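PDB 3F0C: transcriptional regulator from Cytophaga hutchinsonii, which probably binds DNA as a TetR-family transcriptional regulator, pairing a helix-turn-helix region with an all-helical body. Local coordinates for residues M74-L88 against I134-F148. Sequence-based numbering, arbitrary orientation.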
loop_
_atom_site.group_PDB
_atom_site.type_symbol
_atom_site.label_atom_id
_atom_site.label_comp_id
_atom_site.label_asym_id
_atom_site.label_seq_id
_atom_site.Cartn_x
_atom_site.Cartn_y
_atom_site.Cartn_z
HETATM N N MSE A 74 -20.859 -9.140 -8.664
HETATM C CA MSE A 74 -20.346 -8.430 -9.829
HETATM C C MSE A 74 -21.151 -8.745 -11.059
HETATM O O MSE A 74 -21.557 -7.847 -11.809
HETATM C CB MSE A 74 -18.907 -8.822 -10.091
HETATM C CG MSE A 74 -17.948 -8.047 -9.274
HETATM SE SE MSE A 74 -18.192 -6.099 -9.546
HETATM C CE MSE A 74 -16.636 -5.646 -10.652
ATOM N N ASP A 75 -21.371 -10.037 -11.255
ATOM C CA ASP A 75 -22.317 -10.512 -12.258
ATOM C C ASP A 75 -23.678 -9.820 -12.170
ATOM O O ASP A 75 -24.213 -9.452 -13.209
ATOM C CB ASP A 75 -22.513 -12.031 -12.163
ATOM C CG ASP A 75 -21.309 -12.835 -12.699
ATOM O OD1 ASP A 75 -20.298 -12.242 -13.164
ATOM O OD2 ASP A 75 -21.379 -14.086 -12.657
ATOM N N LYS A 76 -24.248 -9.648 -10.969
ATOM C CA LYS A 76 -25.522 -8.908 -10.844
ATOM C C LYS A 76 -25.348 -7.497 -11.407
ATOM O O LYS A 76 -25.981 -7.122 -12.376
ATOM C CB LYS A 76 -26.036 -8.842 -9.399
ATOM C CG LYS A 76 -26.834 -10.059 -8.927
ATOM C CD LYS A 76 -28.393 -9.923 -9.160
ATOM C CE LYS A 76 -29.130 -11.305 -9.458
ATOM N NZ LYS A 76 -30.428 -11.479 -8.713
ATOM N N ILE A 77 -24.428 -6.740 -10.835
ATOM C CA ILE A 77 -24.171 -5.371 -11.291
ATOM C C ILE A 77 -23.998 -5.305 -12.799
ATOM O O ILE A 77 -24.516 -4.397 -13.438
ATOM C CB ILE A 77 -22.875 -4.784 -10.696
ATOM C CG1 ILE A 77 -22.917 -4.809 -9.171
ATOM C CG2 ILE A 77 -22.657 -3.340 -11.205
ATOM C CD1 ILE A 77 -21.510 -4.526 -8.490
ATOM N N LEU A 78 -23.235 -6.261 -13.334
ATOM C CA LEU A 78 -22.816 -6.235 -14.729
ATOM C C LEU A 78 -23.946 -6.597 -15.688
ATOM O O LEU A 78 -23.929 -6.202 -16.875
ATOM C CB LEU A 78 -21.647 -7.189 -14.941
ATOM C CG LEU A 78 -20.288 -6.712 -14.470
ATOM C CD1 LEU A 78 -19.305 -7.850 -14.709
ATOM C CD2 LEU A 78 -19.869 -5.445 -15.176
ATOM N N ASN A 79 -24.909 -7.356 -15.170
ATOM C CA ASN A 79 -26.074 -7.744 -15.937
ATOM C C ASN A 79 -27.270 -6.890 -15.508
ATOM O O ASN A 79 -28.397 -7.256 -15.724
ATOM C CB ASN A 79 -26.374 -9.252 -15.768
ATOM C CG ASN A 79 -25.154 -10.184 -16.104
ATOM O OD1 ASN A 79 -25.313 -11.417 -16.108
ATOM N ND2 ASN A 79 -23.954 -9.605 -16.374
ATOM N N SER A 80 -27.000 -5.741 -14.899
ATOM C CA SER A 80 -28.045 -4.817 -14.445
ATOM C C SER A 80 -28.187 -3.673 -15.435
ATOM O O SER A 80 -29.059 -2.823 -15.284
ATOM C CB SER A 80 -27.726 -4.257 -13.031
ATOM O OG SER A 80 -26.778 -3.178 -13.018
ATOM N N GLY A 81 -27.302 -3.645 -16.431
ATOM C CA GLY A 81 -27.301 -2.608 -17.467
ATOM C C GLY A 81 -27.460 -1.173 -16.995
ATOM O O GLY A 81 -28.389 -0.498 -17.398
ATOM N N ILE A 82 -26.564 -0.723 -16.124
ATOM C CA ILE A 82 -26.350 0.707 -15.857
ATOM C C ILE A 82 -25.131 1.139 -16.704
ATOM O O ILE A 82 -24.604 0.321 -17.464
ATOM C CB ILE A 82 -26.216 0.953 -14.344
ATOM C CG1 ILE A 82 -24.987 0.212 -13.744
ATOM C CG2 ILE A 82 -27.520 0.504 -13.680
ATOM C CD1 ILE A 82 -24.622 0.511 -12.224
ATOM N N ASP A 83 -24.684 2.388 -16.639
ATOM C CA ASP A 83 -23.620 2.799 -17.573
ATOM C C ASP A 83 -22.210 2.392 -17.082
ATOM O O ASP A 83 -22.077 1.808 -15.999
ATOM C CB ASP A 83 -23.760 4.284 -17.961
ATOM C CG ASP A 83 -23.120 5.251 -16.966
ATOM O OD1 ASP A 83 -23.322 6.485 -17.149
ATOM O OD2 ASP A 83 -22.406 4.809 -16.027
ATOM N N ALA A 84 -21.170 2.656 -17.881
ATOM C CA ALA A 84 -19.785 2.275 -17.508
ATOM C C ALA A 84 -19.406 2.879 -16.176
ATOM O O ALA A 84 -18.900 2.179 -15.294
ATOM C CB ALA A 84 -18.788 2.709 -18.562
ATOM N N THR A 85 -19.660 4.182 -16.039
ATOM C CA THR A 85 -19.409 4.924 -14.787
ATOM C C THR A 85 -20.152 4.314 -13.558
ATOM O O THR A 85 -19.513 3.920 -12.570
ATOM C CB THR A 85 -19.759 6.417 -14.992
ATOM O OG1 THR A 85 -19.196 6.854 -16.236
ATOM C CG2 THR A 85 -19.226 7.283 -13.876
ATOM N N ALA A 86 -21.476 4.183 -13.636
ATOM C CA ALA A 86 -22.250 3.617 -12.525
ATOM C C ALA A 86 -21.742 2.244 -12.116
ATOM O O ALA A 86 -21.824 1.894 -10.944
ATOM C CB ALA A 86 -23.712 3.527 -12.878
ATOM N N LEU A 87 -21.255 1.459 -13.084
ATOM C CA LEU A 87 -20.738 0.105 -12.812
ATOM C C LEU A 87 -19.423 0.231 -12.040
ATOM O O LEU A 87 -19.214 -0.411 -10.994
ATOM C CB LEU A 87 -20.511 -0.691 -14.114
ATOM C CG LEU A 87 -21.740 -1.266 -14.819
ATOM C CD1 LEU A 87 -21.448 -1.486 -16.278
ATOM C CD2 LEU A 87 -22.198 -2.550 -14.157
ATOM N N LEU A 88 -18.551 1.088 -12.561
ATOM C CA LEU A 88 -17.247 1.269 -11.981
ATOM C C LEU A 88 -17.385 1.650 -10.505
ATOM O O LEU A 88 -16.664 1.131 -9.635
ATOM C CB LEU A 88 -16.511 2.353 -12.725
ATOM C CG LEU A 88 -15.063 1.980 -13.004
ATOM C CD1 LEU A 88 -14.945 1.244 -14.332
ATOM C CD2 LEU A 88 -14.195 3.237 -13.011
ATOM N N ILE A 134 -12.064 -8.034 -14.742
ATOM C CA ILE A 134 -13.405 -7.485 -14.647
ATOM C C ILE A 134 -13.356 -5.999 -14.989
ATOM O O ILE A 134 -14.118 -5.502 -15.846
ATOM C CB ILE A 134 -14.032 -7.649 -13.284
ATOM C CG1 ILE A 134 -14.382 -9.115 -13.028
ATOM C CG2 ILE A 134 -15.256 -6.809 -13.178
ATOM C CD1 ILE A 134 -14.398 -9.443 -11.509
ATOM N N VAL A 135 -12.412 -5.301 -14.383
ATOM C CA VAL A 135 -12.351 -3.876 -14.583
ATOM C C VAL A 135 -12.050 -3.538 -16.063
ATOM O O VAL A 135 -12.685 -2.656 -16.663
ATOM C CB VAL A 135 -11.381 -3.213 -13.573
ATOM C CG1 VAL A 135 -11.020 -1.808 -14.047
ATOM C CG2 VAL A 135 -12.032 -3.216 -12.160
ATOM N N ALA A 136 -11.146 -4.293 -16.675
ATOM C CA ALA A 136 -10.795 -4.025 -18.052
ATOM C C ALA A 136 -12.062 -4.100 -18.898
ATOM O O ALA A 136 -12.186 -3.427 -19.965
ATOM C CB ALA A 136 -9.744 -5.001 -18.530
ATOM N N GLY A 137 -13.016 -4.902 -18.410
ATOM C CA GLY A 137 -14.248 -5.172 -19.147
ATOM C C GLY A 137 -15.197 -4.021 -19.038
ATOM O O GLY A 137 -15.889 -3.683 -19.985
ATOM N N ILE A 138 -15.216 -3.401 -17.865
ATOM C CA ILE A 138 -16.031 -2.201 -17.678
ATOM C C ILE A 138 -15.429 -1.053 -18.483
ATOM O O ILE A 138 -16.131 -0.331 -19.178
ATOM C CB ILE A 138 -16.175 -1.811 -16.212
ATOM C CG1 ILE A 138 -16.593 -3.041 -15.368
ATOM C CG2 ILE A 138 -17.191 -0.727 -16.118
ATOM C CD1 ILE A 138 -16.876 -2.817 -13.882
ATOM N N ILE A 139 -14.113 -0.918 -18.425
ATOM C CA ILE A 139 -13.438 0.080 -19.241
ATOM C C ILE A 139 -13.818 -0.151 -20.701
ATOM O O ILE A 139 -14.207 0.775 -21.417
ATOM C CB ILE A 139 -11.899 0.073 -18.996
ATOM C CG1 ILE A 139 -11.636 0.621 -17.571
ATOM C CG2 ILE A 139 -11.157 0.875 -20.072
ATOM C CD1 ILE A 139 -10.177 0.592 -17.071
ATOM N N GLN A 140 -13.743 -1.398 -21.131
ATOM C CA GLN A 140 -14.063 -1.728 -22.522
ATOM C C GLN A 140 -15.482 -1.310 -22.922
ATOM O O GLN A 140 -15.687 -0.793 -24.003
ATOM C CB GLN A 140 -13.886 -3.238 -22.746
ATOM C CG GLN A 140 -14.165 -3.697 -24.140
ATOM C CD GLN A 140 -13.175 -3.125 -25.079
ATOM O OE1 GLN A 140 -13.484 -2.200 -25.835
ATOM N NE2 GLN A 140 -11.947 -3.632 -25.018
ATOM N N TYR A 141 -16.456 -1.567 -22.056
ATOM C CA TYR A 141 -17.839 -1.157 -22.289
ATOM C C TYR A 141 -17.922 0.364 -22.356
ATOM O O TYR A 141 -18.493 0.917 -23.274
ATOM C CB TYR A 141 -18.747 -1.717 -21.188
ATOM C CG TYR A 141 -20.206 -1.329 -21.272
ATOM C CD1 TYR A 141 -20.812 -0.995 -22.499
ATOM C CD2 TYR A 141 -21.002 -1.363 -20.138
ATOM C CE1 TYR A 141 -22.138 -0.664 -22.566
ATOM C CE2 TYR A 141 -22.334 -1.040 -20.199
ATOM C CZ TYR A 141 -22.889 -0.694 -21.412
ATOM O OH TYR A 141 -24.208 -0.362 -21.459
ATOM N N GLY A 142 -17.319 1.034 -21.388
ATOM C CA GLY A 142 -17.144 2.487 -21.445
ATOM C C GLY A 142 -16.564 2.995 -22.763
ATOM O O GLY A 142 -17.077 3.954 -23.343
ATOM N N ILE A 143 -15.486 2.357 -23.223
ATOM C CA ILE A 143 -14.854 2.719 -24.491
ATOM C C ILE A 143 -15.907 2.628 -25.556
ATOM O O ILE A 143 -16.216 3.636 -26.180
ATOM C CB ILE A 143 -13.644 1.807 -24.876
ATOM C CG1 ILE A 143 -12.382 2.171 -24.063
ATOM C CG2 ILE A 143 -13.344 1.881 -26.359
ATOM C CD1 ILE A 143 -11.204 1.212 -24.296
ATOM N N THR A 144 -16.501 1.450 -25.741
ATOM C CA THR A 144 -17.476 1.252 -26.842
ATOM C C THR A 144 -18.721 2.117 -26.636
ATOM O O THR A 144 -19.143 2.831 -27.535
ATOM C CB THR A 144 -17.884 -0.233 -27.015
ATOM O OG1 THR A 144 -18.794 -0.617 -25.969
ATOM C CG2 THR A 144 -16.637 -1.158 -27.021
ATOM N N THR A 145 -19.270 2.071 -25.432
ATOM C CA THR A 145 -20.334 2.978 -25.020
ATOM C C THR A 145 -19.933 4.461 -25.185
ATOM O O THR A 145 -20.785 5.350 -25.151
ATOM C CB THR A 145 -20.724 2.710 -23.546
ATOM O OG1 THR A 145 -22.085 3.079 -23.323
ATOM C CG2 THR A 145 -19.833 3.477 -22.608
ATOM N N LYS A 146 -18.629 4.698 -25.330
ATOM C CA LYS A 146 -18.033 6.010 -25.626
ATOM C C LYS A 146 -18.029 6.959 -24.424
ATOM O O LYS A 146 -17.903 8.169 -24.586
ATOM C CB LYS A 146 -18.650 6.656 -26.882
ATOM C CG LYS A 146 -18.329 5.903 -28.185
ATOM C CD LYS A 146 -18.969 6.545 -29.413
ATOM C CE LYS A 146 -18.602 5.781 -30.671
ATOM N NZ LYS A 146 -19.236 6.376 -31.883
ATOM N N GLU A 147 -18.122 6.402 -23.217
ATOM C CA GLU A 147 -18.006 7.192 -21.991
ATOM C C GLU A 147 -16.531 7.416 -21.665
ATOM O O GLU A 147 -16.136 8.473 -21.188
ATOM C CB GLU A 147 -18.701 6.491 -20.825
ATOM C CG GLU A 147 -20.212 6.345 -20.970
ATOM C CD GLU A 147 -20.793 5.348 -19.976
ATOM O OE1 GLU A 147 -20.581 5.520 -18.754
ATOM O OE2 GLU A 147 -21.450 4.379 -20.399
ATOM N N PHE A 148 -15.713 6.404 -21.935
ATOM C CA PHE A 148 -14.290 6.487 -21.666
ATOM C C PHE A 148 -13.528 6.535 -22.982
ATOM O O PHE A 148 -13.899 5.871 -23.937
ATOM C CB PHE A 148 -13.798 5.271 -20.862
ATOM C CG PHE A 148 -14.673 4.882 -19.672
ATOM C CD1 PHE A 148 -15.334 5.822 -18.907
ATOM C CD2 PHE A 148 -14.759 3.551 -19.282
ATOM C CE1 PHE A 148 -16.106 5.429 -17.808
ATOM C CE2 PHE A 148 -15.529 3.162 -18.191
ATOM C CZ PHE A 148 -16.198 4.101 -17.455
#
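Glu147 reaches across to the donors at the start of helix 84-106. Its OE1 takes two donors of one residue. Thr85 N lies 3.2 Å from Glu147 OE1, on the syn side but out of the carboxylate plane, its N-H...O angle 168°. Thr85 OG1, also 3.2 Å from Glu147 OE1, comes nearly in line with the C-O bond. Ala84 N donates to Glu147 OE2, whose position is less certain. With CG beside its own backbone N (chi1 -65°) and the chain extended beyond, Glu147 meets these donors just after a Schellman motif at Lys146 ends helix 118-145. Asp83, the N-cap, accepts from Ala86 N through OD2 (2.6 Å). Asp83 OD1 lies 3.3 Å from Glu147 OE1, both acceptors, the two carboxylates tilted against each other; the start of the helix probably eases their repulsion. An alanine here, lacking the Glu147 carboxylate, would probably leave Thr85 N and OG1 without this acceptor and the helix start with less negative charge facing it. Beyond this polar end, Ile138 is a knob among Leu78, Ala84, Leu87 and Leu88, its CG2 3.5 Å from Leu88 CD1, while Leu87 CD1 meets the edge of the Tyr141 ring. Helix 134-145 runs at 162° to helix 84-88; Ala84 and Gly142 are the closest backbone pair, CA to CA 4.7 Å, with no Gly142 side chain to intervene. Helix 183-201 packs beside them, Leu200 touching Thr85, Leu88 and Phe148, and helix 153-174 meets Val135 and Ile139.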